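Local coordinates for protein 5-carboxymethyl-2-hydroxymuconate semialdehyde dehydrogenase (Thermus thermophilus, PDB 2D4E) that probably catalyses the NAD-dependent oxidation of 5-carboxymethyl-2-hydroxymuconate semialdehyde to the corresponding acid, as a tetrameric member of the aldehyde dehydrogenase family, at residues 164-169 with 189-194; 184-189 with 493-498; 195-200 with 222-227. All coordinates share one frame; numbering follows the deposited sequence.

Contact 1: residues 164-169 with 189-194; sequences GPVGII and FGNTVV. With NAD (nicotinamide-adenine-dinucleotide), chain K.
Gly164 and Asn191 fasten one end of this parallel strand pair: the backbone N of Gly164 gives a hydrogen bond of 2.7 Å to Asn191 OD1, reaching the amide oxygen from above its carbonyl plane. With CG anti to its own carbonyl carbon (chi1 -62°), Asn191 carries the amide across to the strand entry, while its ND2 binds Tyr495 O. Further along, the backbones zip together in parallel register. Val166 N binds Thr192 O (2.9 Å), Val166 O accepts from Val194 N (3.1 Å), and Ile168 N closes the series on Val194 O (2.9 Å). The CD1 tip of Ile168 slants across Val193 CG1 at 3.5 Å, and the Pro165 ring runs alongside Thr192, with Pro165 CG 3.2 Å from Thr192 OG1, a hydroxyl that is hydrogen-bonded to Ala73 O. Behind Asn191, Gly190 adopts positive phi and ends the preceding helix in a Schellman motif. At the far end Ile169 places CG2 3.5 Å from C1B of the NAD adenosine ribose. The pair is the strand-to-strand side of a beta-alpha-beta crossover through helix 175-188; strand 244-248 flanks 166-169, and helix 63-80 packs against Pro165, Asn191 and Val194.

Contact 2: residues 184-189 with 493-498; sequences APALAF and DFYTDL
An apolar, buried contact without hydrogen bonds across it joins the last turn of helix 175-188 to the point where helix 488-495 gives way to strand 496-504. The Tyr495 ring lies against the helix, with Ala186 N over one face, offset toward the rim, and Ala186 CB 4.0 Å from Tyr495 CE2. Pro185 comes in obliquely, its CB 3.8 Å from Tyr495 CE1. Phe494 CD1 sits over the centre of the opposite face, 3.5 Å above the plane, so the phenol is clasped between the helix and its own chain neighbour. In Phe189, chi1 of -60° sets CG anti to the carbonyl carbon and brings CD1 to 3.6 Å from Tyr495 CB, which sits at the edge of the Phe189 ring. Thr496 adds a methyl, CG2 standing 4.1 Å from Phe189 CB. The phenol OH is hydrogen-bonded to Glu486 OE2. A leucine in place of Tyr495 would probably leave Glu486 without this hydroxyl and open a gap beside Pro185. Beyond the contact, Leu498 O accepts from Arg485 NH2 of a neighbouring subunit. The contact ties the C-terminal segment to the crossover helix of the Rossmann-like NAD-binding domain.

Contact 3: residues 195-200 with 222-227; sequences LKPAEW and FNLVQG. With NA (sodium ion), chain I; NAD (nicotinamide-adenine-dinucleotide), chain K.
The adenosine-ribose pocket of the NAD site is built where strand 193-196 and strand 222-224 run out side by side at the ends of a beta-alpha-beta unit. Lys196 and Gly227 meet here: the lysine chain, bent at chi2 and chi3 (-54° and -70°), curls past Val225 O and brings NZ to Gly227 O at 2.7 Å. Lys196 NZ also binds Pro197 O, from above that carbonyl's plane, and NAD O2B at 2.8 Å, with only a weak bond to O3B. Glu199 OE2 accepts from NAD O2B (2.8 Å) and forms a salt bridge with Lys196 NZ (3.4 Å), while its OE1 takes the N-H of Gly229. Behind the pocket the strands are joined by Leu195 N to Asn223 O (2.8 Å) and, nearly straight, Val225 N to Leu195 O. Leu195 CD2 touches the edge of the Phe222 ring, and Pro197 CD presses tightly on Leu224 CD1 at 3.5 Å. One water links Pro197 O, Gln226 OE1 and Gly227 N, and Trp200 O ligates the sodium ion at 2.5 Å. Backbone oxygens and a carboxylate thus fix the ammonium, and O2B, gripped as both acceptor and donor, is held in a way consistent with recognition of a free 2'-hydroxyl.

In the fold
The three contacts illustrate how a nucleotide-binding sheet is assembled and anchored. Contacts 1 and 3, with centres about 13 Å apart, share strand 193-196, which lies between 166-169 and 222-224. Backbone hydrogen bonds pass from one contact into the other, Val193 O to Asn223 N and Ile168 O to Lys196 N, each 2.8 Å. Both touch NAD, contact 1 with an apolar side chain and contact 3 with charged groups. Contact 2 lies about 9 Å from contact 1, centre to centre, shares Phe189 with it, and packs Ala186 CB on Val193 CG2 (3.8 Å). Contacts 2 and 3 do not touch, their centres being about 20 Å apart, and the Tyr495 side chain stays about 11 Å from NAD.

Contact 1: residues 164-169 with 189-194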
# COMPACT_ATOMS: atom_id res chain seq x y z
N GLY C 164 -13.55 3.26 19.04
CA GLY C 164 -14.22 3.52 20.30
C GLY C 164 -13.30 3.89 21.45
O GLY C 164 -12.08 3.83 21.30
N PRO C 165 -13.84 4.27 22.62
CA PRO C 165 -13.03 4.64 23.79
C PRO C 165 -11.93 3.62 24.08
O PRO C 165 -12.13 2.41 23.96
CB PRO C 165 -14.06 4.72 24.91
CG PRO C 165 -15.29 5.20 24.19
CD PRO C 165 -15.28 4.37 22.93
N VAL C 166 -10.75 4.12 24.46
CA VAL C 166 -9.62 3.26 24.75
C VAL C 166 -9.15 3.35 26.19
O VAL C 166 -8.88 4.43 26.70
CB VAL C 166 -8.42 3.60 23.83
CG1 VAL C 166 -7.28 2.58 24.04
CG2 VAL C 166 -8.86 3.62 22.37
N GLY C 167 -9.06 2.19 26.85
CA GLY C 167 -8.58 2.14 28.22
C GLY C 167 -7.10 1.88 28.09
O GLY C 167 -6.69 0.83 27.58
N ILE C 168 -6.29 2.84 28.55
CA ILE C 168 -4.84 2.75 28.45
C ILE C 168 -4.22 2.48 29.82
O ILE C 168 -4.26 3.33 30.72
CB ILE C 168 -4.28 4.07 27.83
CG1 ILE C 168 -4.92 4.28 26.46
CG2 ILE C 168 -2.76 4.04 27.72
CD1 ILE C 168 -4.56 5.58 25.76
N ILE C 169 -3.65 1.28 29.98
CA ILE C 169 -3.04 0.86 31.24
C ILE C 169 -1.52 0.74 31.05
O ILE C 169 -1.03 -0.10 30.28
CB ILE C 169 -3.65 -0.48 31.69
CG1 ILE C 169 -5.18 -0.35 31.73
CG2 ILE C 169 -3.15 -0.87 33.05
CD1 ILE C 169 -5.91 -1.63 32.07
N PHE C 189 -6.72 9.26 16.00
CA PHE C 189 -7.63 8.43 15.24
C PHE C 189 -9.11 8.58 15.61
O PHE C 189 -9.95 7.80 15.16
CB PHE C 189 -7.15 6.98 15.32
CG PHE C 189 -5.76 6.79 14.75
CD1 PHE C 189 -4.93 5.79 15.22
CD2 PHE C 189 -5.29 7.64 13.76
CE1 PHE C 189 -3.64 5.64 14.72
CE2 PHE C 189 -4.00 7.50 13.24
CZ PHE C 189 -3.18 6.50 13.72
N GLY C 190 -9.41 9.57 16.43
CA GLY C 190 -10.79 9.83 16.79
C GLY C 190 -11.40 9.12 17.97
O GLY C 190 -12.63 9.11 18.11
N ASN C 191 -10.58 8.53 18.83
CA ASN C 191 -11.10 7.82 20.00
C ASN C 191 -10.92 8.65 21.28
O ASN C 191 -10.08 9.54 21.34
CB ASN C 191 -10.37 6.49 20.18
CG ASN C 191 -10.58 5.55 19.01
OD1 ASN C 191 -11.72 5.27 18.64
ND2 ASN C 191 -9.50 5.07 18.43
N THR C 192 -11.74 8.35 22.28
CA THR C 192 -11.64 9.04 23.57
C THR C 192 -10.77 8.15 24.46
O THR C 192 -10.56 6.97 24.14
CB THR C 192 -13.02 9.27 24.22
OG1 THR C 192 -13.73 8.03 24.30
CG2 THR C 192 -13.83 10.27 23.39
N VAL C 193 -10.31 8.69 25.58
CA VAL C 193 -9.40 7.94 26.43
C VAL C 193 -9.61 7.96 27.94
O VAL C 193 -10.09 8.93 28.52
CB VAL C 193 -7.96 8.44 26.16
CG1 VAL C 193 -6.97 7.78 27.11
CG2 VAL C 193 -7.59 8.20 24.70
N VAL C 194 -9.24 6.84 28.57
CA VAL C 194 -9.28 6.71 30.02
C VAL C 194 -7.94 6.07 30.38
O VAL C 194 -7.72 4.88 30.11
CB VAL C 194 -10.41 5.79 30.53
CG1 VAL C 194 -10.27 5.62 32.04
CG2 VAL C 194 -11.78 6.39 30.20
PA NAD K . 2.41 -4.48 35.67
O1A NAD K . 2.04 -5.03 36.97
O2A NAD K . 1.90 -5.30 34.56
O5B NAD K . 1.86 -2.97 35.42
C5B NAD K . 1.28 -2.48 34.17
C4B NAD K . -0.08 -1.89 34.50
O4B NAD K . -0.90 -3.04 34.81
C3B NAD K . -0.13 -1.02 35.78
O3B NAD K . -0.70 0.28 35.49
C2B NAD K . -0.97 -1.87 36.74
O2B NAD K . -1.74 -1.09 37.68
C1B NAD K . -1.82 -2.68 35.78
N9A NAD K . -2.34 -3.89 36.38
C8A NAD K . -1.72 -4.79 37.23
N7A NAD K . -2.51 -5.82 37.60
C5A NAD K . -3.70 -5.55 36.93
C6A NAD K . -4.97 -6.25 36.88
N6A NAD K . -5.20 -7.38 37.56
N1A NAD K . -5.96 -5.69 36.09
C2A NAD K . -5.71 -4.51 35.39
N3A NAD K . -4.60 -3.80 35.38
C4A NAD K . -3.62 -4.36 36.16
O3 NAD K . 3.92 -4.36 35.65
PN NAD K . 5.04 -3.23 35.54
O1N NAD K . 5.93 -3.44 36.70
O2N NAD K . 4.38 -1.92 35.44
O5D NAD K . 5.65 -3.85 34.26
C5D NAD K . 6.96 -3.70 33.76
C4D NAD K . 6.79 -4.62 32.60
O4D NAD K . 6.27 -3.94 31.44
C3D NAD K . 8.00 -5.45 32.19
O3D NAD K . 7.70 -6.85 32.06
C2D NAD K . 8.39 -4.76 30.89
O2D NAD K . 9.13 -5.67 30.03
C1D NAD K . 7.04 -4.34 30.35
N1N NAD K . 7.13 -3.25 29.35
C2N NAD K . 6.89 -3.70 28.06
C3N NAD K . 6.97 -2.74 27.06
C7N NAD K . 6.76 -3.09 25.59
O7N NAD K . 6.83 -2.20 24.77
N7N NAD K . 6.51 -4.37 25.24
C4N NAD K . 7.28 -1.33 27.36
C5N NAD K . 7.49 -1.03 28.74
C6N NAD K . 7.44 -1.92 29.78

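Contact 2: residues 184-189 with 493-498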
# COMPACT_ATOMS: atom_id res chain seq x y z
N ALA C 184 -1.58 9.41 22.10
CA ALA C 184 -1.45 10.16 20.86
C ALA C 184 -2.18 9.49 19.69
O ALA C 184 -3.00 10.12 19.02
CB ALA C 184 0.03 10.37 20.53
N PRO C 185 -1.90 8.20 19.42
CA PRO C 185 -2.63 7.60 18.30
C PRO C 185 -4.13 7.49 18.57
O PRO C 185 -4.94 7.73 17.69
CB PRO C 185 -1.94 6.24 18.11
CG PRO C 185 -1.36 5.94 19.48
CD PRO C 185 -0.86 7.29 19.93
N ALA C 186 -4.49 7.13 19.80
CA ALA C 186 -5.89 7.00 20.17
C ALA C 186 -6.66 8.27 19.83
O ALA C 186 -7.71 8.22 19.18
CB ALA C 186 -6.03 6.69 21.65
N LEU C 187 -6.12 9.41 20.26
CA LEU C 187 -6.76 10.70 20.00
C LEU C 187 -6.73 11.10 18.53
O LEU C 187 -7.73 11.60 17.99
CB LEU C 187 -6.11 11.80 20.83
CG LEU C 187 -6.31 11.73 22.35
CD1 LEU C 187 -5.53 12.85 23.00
CD2 LEU C 187 -7.80 11.84 22.68
N ALA C 188 -5.58 10.90 17.89
CA ALA C 188 -5.45 11.26 16.48
C ALA C 188 -6.46 10.51 15.63
O ALA C 188 -7.01 11.05 14.66
CB ALA C 188 -4.04 10.96 15.99
N PHE C 189 -6.72 9.26 16.00
CA PHE C 189 -7.63 8.43 15.24
C PHE C 189 -9.11 8.58 15.61
O PHE C 189 -9.95 7.80 15.16
CB PHE C 189 -7.15 6.98 15.32
CG PHE C 189 -5.76 6.79 14.75
CD1 PHE C 189 -4.93 5.79 15.22
CD2 PHE C 189 -5.29 7.64 13.76
CE1 PHE C 189 -3.64 5.64 14.72
CE2 PHE C 189 -4.00 7.50 13.24
CZ PHE C 189 -3.18 6.50 13.72
N ASP C 493 -4.69 -0.39 12.59
CA ASP C 493 -5.36 -1.67 12.63
C ASP C 493 -6.01 -1.97 13.97
O ASP C 493 -6.92 -2.79 14.05
CB ASP C 493 -4.40 -2.79 12.25
CG ASP C 493 -4.32 -2.98 10.75
OD1 ASP C 493 -5.32 -3.47 10.17
OD2 ASP C 493 -3.28 -2.61 10.15
N PHE C 494 -5.53 -1.31 15.02
CA PHE C 494 -6.10 -1.53 16.34
C PHE C 494 -7.10 -0.44 16.72
O PHE C 494 -8.19 -0.75 17.20
CB PHE C 494 -5.01 -1.60 17.41
CG PHE C 494 -5.54 -1.61 18.82
CD1 PHE C 494 -5.54 -0.44 19.58
CD2 PHE C 494 -6.05 -2.77 19.38
CE1 PHE C 494 -6.05 -0.44 20.88
CE2 PHE C 494 -6.57 -2.78 20.68
CZ PHE C 494 -6.57 -1.61 21.43
N TYR C 495 -6.74 0.82 16.49
CA TYR C 495 -7.59 1.94 16.87
C TYR C 495 -8.78 2.25 15.96
O TYR C 495 -9.63 3.05 16.33
CB TYR C 495 -6.75 3.21 17.03
CG TYR C 495 -5.67 3.10 18.10
CD1 TYR C 495 -4.33 2.89 17.76
CD2 TYR C 495 -6.00 3.18 19.46
CE1 TYR C 495 -3.35 2.77 18.74
CE2 TYR C 495 -5.03 3.06 20.45
CZ TYR C 495 -3.71 2.86 20.09
OH TYR C 495 -2.75 2.73 21.06
N THR C 496 -8.83 1.62 14.78
CA THR C 496 -9.94 1.87 13.86
C THR C 496 -10.55 0.56 13.36
O THR C 496 -9.97 -0.50 13.54
CB THR C 496 -9.49 2.70 12.63
OG1 THR C 496 -8.61 1.92 11.80
CG2 THR C 496 -8.76 3.96 13.06
N ASP C 497 -11.73 0.66 12.75
CA ASP C 497 -12.43 -0.50 12.20
C ASP C 497 -12.50 -0.38 10.69
O ASP C 497 -12.80 0.70 10.16
CB ASP C 497 -13.87 -0.59 12.72
CG ASP C 497 -13.95 -0.91 14.20
OD1 ASP C 497 -13.14 -1.73 14.68
OD2 ASP C 497 -14.84 -0.35 14.86
N LEU C 498 -12.23 -1.48 9.99
CA LEU C 498 -12.31 -1.50 8.54
C LEU C 498 -13.77 -1.70 8.15
O LEU C 498 -14.54 -2.35 8.87
CB LEU C 498 -11.47 -2.63 7.95
CG LEU C 498 -9.97 -2.37 7.77
CD1 LEU C 498 -9.23 -3.70 7.58
CD2 LEU C 498 -9.74 -1.44 6.58

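Contact 3: residues 195-200 with 222-227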
# COMPACT_ATOMS: atom_id res chain seq x y z
N LEU C 195 -7.04 6.85 30.96
CA LEU C 195 -5.72 6.37 31.34
C LEU C 195 -5.66 5.89 32.79
O LEU C 195 -6.19 6.54 33.69
CB LEU C 195 -4.69 7.49 31.13
CG LEU C 195 -3.26 7.27 31.65
CD1 LEU C 195 -2.57 6.19 30.83
CD2 LEU C 195 -2.49 8.58 31.56
N LYS C 196 -5.02 4.73 33.00
CA LYS C 196 -4.85 4.16 34.34
C LYS C 196 -3.36 3.85 34.44
O LYS C 196 -2.91 2.78 34.05
CB LYS C 196 -5.67 2.87 34.50
CG LYS C 196 -6.16 2.61 35.93
CD LYS C 196 -5.03 2.61 36.97
CE LYS C 196 -4.12 1.40 36.82
NZ LYS C 196 -2.93 1.45 37.73
N PRO C 197 -2.57 4.80 34.96
CA PRO C 197 -1.12 4.65 35.11
C PRO C 197 -0.64 3.81 36.29
O PRO C 197 -1.34 3.65 37.28
CB PRO C 197 -0.65 6.09 35.22
CG PRO C 197 -1.74 6.70 36.06
CD PRO C 197 -3.00 6.14 35.41
N ALA C 198 0.58 3.28 36.16
CA ALA C 198 1.18 2.45 37.21
C ALA C 198 1.15 3.20 38.53
O ALA C 198 1.45 4.39 38.59
CB ALA C 198 2.61 2.12 36.84
N GLU C 199 0.79 2.50 39.61
CA GLU C 199 0.71 3.12 40.92
C GLU C 199 2.05 3.53 41.55
O GLU C 199 2.07 4.39 42.43
CB GLU C 199 -0.08 2.22 41.89
CG GLU C 199 0.39 0.77 42.00
CD GLU C 199 -0.30 -0.17 41.01
OE1 GLU C 199 -0.61 -1.32 41.40
OE2 GLU C 199 -0.51 0.22 39.84
N TRP C 200 3.15 2.94 41.09
CA TRP C 200 4.46 3.29 41.65
C TRP C 200 5.07 4.60 41.15
O TRP C 200 6.13 5.01 41.64
CB TRP C 200 5.45 2.14 41.42
CG TRP C 200 5.33 1.03 42.42
CD1 TRP C 200 4.63 1.06 43.60
CD2 TRP C 200 5.96 -0.25 42.36
NE1 TRP C 200 4.79 -0.12 44.28
CE2 TRP C 200 5.60 -0.95 43.54
CE3 TRP C 200 6.80 -0.89 41.43
CZ2 TRP C 200 6.05 -2.25 43.82
CZ3 TRP C 200 7.24 -2.19 41.70
CH2 TRP C 200 6.87 -2.85 42.89
N PHE C 222 -10.39 13.06 27.28
CA PHE C 222 -9.29 12.41 28.00
C PHE C 222 -9.59 12.36 29.50
O PHE C 222 -9.83 13.39 30.14
CB PHE C 222 -7.96 13.13 27.77
CG PHE C 222 -6.83 12.57 28.59
CD1 PHE C 222 -6.53 13.11 29.84
CD2 PHE C 222 -6.09 11.48 28.12
CE1 PHE C 222 -5.51 12.56 30.62
CE2 PHE C 222 -5.07 10.93 28.90
CZ PHE C 222 -4.78 11.47 30.15
N ASN C 223 -9.57 11.16 30.06
CA ASN C 223 -9.84 10.95 31.47
C ASN C 223 -8.72 10.18 32.14
O ASN C 223 -8.06 9.35 31.51
CB ASN C 223 -11.14 10.18 31.65
CG ASN C 223 -12.28 10.83 30.92
OD1 ASN C 223 -13.01 11.65 31.49
ND2 ASN C 223 -12.44 10.50 29.65
N LEU C 224 -8.51 10.46 33.42
CA LEU C 224 -7.47 9.81 34.19
C LEU C 224 -7.98 9.29 35.52
O LEU C 224 -8.70 9.99 36.24
CB LEU C 224 -6.34 10.81 34.45
CG LEU C 224 -5.40 10.47 35.61
CD1 LEU C 224 -4.61 9.22 35.28
CD2 LEU C 224 -4.47 11.65 35.86
N VAL C 225 -7.62 8.05 35.83
CA VAL C 225 -8.01 7.45 37.10
C VAL C 225 -6.78 6.81 37.72
O VAL C 225 -6.21 5.87 37.18
CB VAL C 225 -9.09 6.36 36.91
CG1 VAL C 225 -9.48 5.79 38.27
CG2 VAL C 225 -10.32 6.94 36.22
N GLN C 226 -6.35 7.36 38.86
CA GLN C 226 -5.18 6.85 39.57
C GLN C 226 -5.63 5.67 40.43
O GLN C 226 -6.78 5.63 40.87
CB GLN C 226 -4.58 7.93 40.46
CG GLN C 226 -4.09 9.15 39.71
CD GLN C 226 -2.72 8.95 39.10
OE1 GLN C 226 -2.22 7.82 39.03
NE2 GLN C 226 -2.10 10.03 38.65
N GLY C 227 -4.74 4.72 40.67
CA GLY C 227 -5.11 3.59 41.50
C GLY C 227 -4.37 2.31 41.22
O GLY C 227 -3.60 2.21 40.26
NA NA I . 7.51 6.67 42.89
PA NAD K . 2.41 -4.48 35.67
O1A NAD K . 2.04 -5.03 36.97
O2A NAD K . 1.90 -5.30 34.56
O5B NAD K . 1.86 -2.97 35.42
C5B NAD K . 1.28 -2.48 34.17
C4B NAD K . -0.08 -1.89 34.50
O4B NAD K . -0.90 -3.04 34.81
C3B NAD K . -0.13 -1.02 35.78
O3B NAD K . -0.70 0.28 35.49
C2B NAD K . -0.97 -1.87 36.74
O2B NAD K . -1.74 -1.09 37.68
C1B NAD K . -1.82 -2.68 35.78
N9A NAD K . -2.34 -3.89 36.38
C8A NAD K . -1.72 -4.79 37.23
N7A NAD K . -2.51 -5.82 37.60
C5A NAD K . -3.70 -5.55 36.93
C6A NAD K . -4.97 -6.25 36.88
N6A NAD K . -5.20 -7.38 37.56
N1A NAD K . -5.96 -5.69 36.09
C2A NAD K . -5.71 -4.51 35.39
N3A NAD K . -4.60 -3.80 35.38
C4A NAD K . -3.62 -4.36 36.16
O3 NAD K . 3.92 -4.36 35.65
PN NAD K . 5.04 -3.23 35.54
O1N NAD K . 5.93 -3.44 36.70
O2N NAD K . 4.38 -1.92 35.44
O5D NAD K . 5.65 -3.85 34.26
C5D NAD K . 6.96 -3.70 33.76
C4D NAD K . 6.79 -4.62 32.60
O4D NAD K . 6.27 -3.94 31.44
C3D NAD K . 8.00 -5.45 32.19
O3D NAD K . 7.70 -6.85 32.06
C2D NAD K . 8.39 -4.76 30.89
O2D NAD K . 9.13 -5.67 30.03
C1D NAD K . 7.04 -4.34 30.35
N1N NAD K . 7.13 -3.25 29.35
C2N NAD K . 6.89 -3.70 28.06
C3N NAD K . 6.97 -2.74 27.06
C7N NAD K . 6.76 -3.09 25.59
O7N NAD K . 6.83 -2.20 24.77
N7N NAD K . 6.51 -4.37 25.24
C4N NAD K . 7.28 -1.33 27.36
C5N NAD K . 7.49 -1.03 28.74
C6N NAD K . 7.44 -1.92 29.78
O HOH W 1 -2.10 5.10 39.78
O HOH W 2 7.98 4.38 43.67